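Local coordinates for protein diguanylate cyclase TpbB (Pseudomonas aeruginosa, PDB 4IOB) that condenses two GTP molecules into the second messenger cyclic-di-GMP through its GGDEF domain, the part present here, as part of a signalling system important in biofilm formation, at residues Ala29-Asp34 with Arg94-Ile99. Residues are numbered along the deposited sequence; the frame is centred on the assembly and turned at random.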
# COMPACT_ATOMS: atom_id res chain seq x y z
N ALA A 29 -10.37 5.47 -0.27
CA ALA A 29 -9.77 4.29 -0.86
C ALA A 29 -8.78 3.62 0.08
O ALA A 29 -8.13 4.28 0.89
CB ALA A 29 -9.10 4.64 -2.18
N VAL A 30 -8.68 2.30 -0.04
CA VAL A 30 -7.68 1.54 0.70
C VAL A 30 -6.75 0.86 -0.30
O VAL A 30 -7.19 0.08 -1.14
CB VAL A 30 -8.33 0.47 1.59
CG1 VAL A 30 -7.27 -0.47 2.14
CG2 VAL A 30 -9.11 1.12 2.72
N LEU A 31 -5.46 1.18 -0.20
CA LEU A 31 -4.46 0.58 -1.07
C LEU A 31 -3.61 -0.41 -0.29
O LEU A 31 -3.17 -0.13 0.83
CB LEU A 31 -3.56 1.65 -1.67
CG LEU A 31 -4.05 2.45 -2.87
CD1 LEU A 31 -5.40 3.10 -2.59
CD2 LEU A 31 -3.01 3.49 -3.26
N PHE A 32 -3.37 -1.57 -0.89
CA PHE A 32 -2.48 -2.58 -0.33
C PHE A 32 -1.22 -2.66 -1.15
O PHE A 32 -1.28 -2.82 -2.37
CB PHE A 32 -3.16 -3.94 -0.35
CG PHE A 32 -3.76 -4.35 0.95
CD1 PHE A 32 -3.24 -5.42 1.65
CD2 PHE A 32 -4.85 -3.67 1.47
CE1 PHE A 32 -3.80 -5.81 2.86
CE2 PHE A 32 -5.41 -4.05 2.68
CZ PHE A 32 -4.88 -5.13 3.37
N ILE A 33 -0.07 -2.56 -0.50
CA ILE A 33 1.20 -2.60 -1.22
C ILE A 33 2.04 -3.80 -0.78
O ILE A 33 2.31 -3.98 0.40
CB ILE A 33 2.00 -1.30 -1.01
CG1 ILE A 33 1.07 -0.09 -1.15
CG2 ILE A 33 3.16 -1.23 -1.98
CD1 ILE A 33 1.77 1.24 -0.99
N ASP A 34 2.43 -4.63 -1.74
CA ASP A 34 3.29 -5.77 -1.45
C ASP A 34 4.61 -5.63 -2.20
O ASP A 34 4.63 -5.65 -3.43
CB ASP A 34 2.61 -7.08 -1.82
CG ASP A 34 3.27 -8.29 -1.18
OD1 ASP A 34 4.16 -8.89 -1.82
OD2 ASP A 34 2.92 -8.62 -0.03
N ARG A 94 -4.00 7.39 -9.49
CA ARG A 94 -2.93 8.35 -9.73
C ARG A 94 -1.84 8.23 -8.67
O ARG A 94 -0.65 8.21 -8.98
CB ARG A 94 -3.50 9.77 -9.74
CG ARG A 94 -2.50 10.86 -10.11
CD ARG A 94 -2.37 11.00 -11.62
N ILE A 95 -2.27 8.16 -7.41
CA ILE A 95 -1.34 8.03 -6.30
C ILE A 95 -0.58 6.71 -6.36
O ILE A 95 0.61 6.65 -6.07
CB ILE A 95 -2.06 8.15 -4.94
CG1 ILE A 95 -2.70 9.53 -4.80
CG2 ILE A 95 -1.10 7.89 -3.80
CD1 ILE A 95 -3.43 9.74 -3.49
N ALA A 96 -1.29 5.65 -6.73
CA ALA A 96 -0.68 4.33 -6.88
C ALA A 96 0.39 4.35 -7.96
O ALA A 96 1.48 3.81 -7.78
CB ALA A 96 -1.74 3.29 -7.19
N ASP A 97 0.07 4.97 -9.09
CA ASP A 97 1.03 5.12 -10.18
C ASP A 97 2.30 5.79 -9.67
O ASP A 97 3.41 5.37 -10.01
CB ASP A 97 0.43 5.94 -11.32
CG ASP A 97 -0.72 5.24 -12.01
OD1 ASP A 97 -0.96 4.05 -11.71
OD2 ASP A 97 -1.38 5.87 -12.87
N ASN A 98 2.13 6.83 -8.86
CA ASN A 98 3.25 7.57 -8.31
C ASN A 98 4.08 6.72 -7.35
O ASN A 98 5.31 6.79 -7.35
CB ASN A 98 2.77 8.83 -7.60
CG ASN A 98 2.00 9.76 -8.53
OD1 ASN A 98 1.97 9.55 -9.74
ND2 ASN A 98 1.39 10.79 -7.96
N ILE A 99 3.41 5.92 -6.53
CA ILE A 99 4.08 5.05 -5.58
C ILE A 99 4.94 4.01 -6.30
O ILE A 99 6.07 3.75 -5.90
CB ILE A 99 3.08 4.32 -4.66
CG1 ILE A 99 2.33 5.33 -3.79
CG2 ILE A 99 3.79 3.30 -3.80
CD1 ILE A 99 1.36 4.69 -2.82
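Strand residues Leu-31 and Ile-33 face Ala-96 and Ile-99 on a helix packed over the sheet, and the backbones come closest at Leu-31 and Ala-96, whose CA atoms lie 7.9 Å apart. Small Ala-96 suits this position: its single methyl, CB, meets CD2 of Leu-31 at 4.1 Å and lets the helix settle near the strand. One turn along, two longer side chains fill the interval. The CD1 methyl of Ile-33 reaches CD1 of Ile-99 at 3.9 Å and CG2 of the same residue at 4.0 Å, touching both branches as the two side chains cross at a slant. Ile-33 is extended, with CD1 anti to CA (chi2 -179°), which carries that methyl well out from the strand toward the helix. Branched aliphatic residues fit this buried, wholly apolar contact because they offer methyls in several directions and no polar group needing a partner. On the sheet's other face, Val-30 and Phe-32 pack against helix 133-150. The contact thus belongs to the alpha/beta core of the GGDEF domain, where Ile-33 lies two residues before the magnesium-binding Ser-35. Strand 27-35 runs between antiparallel neighbours 78-86 and 119-126, and both extend the apolar floor beneath helix 89-102: Ile-95 rests on Leu-83 of the former, Ile-99 on Leu-119 of the latter.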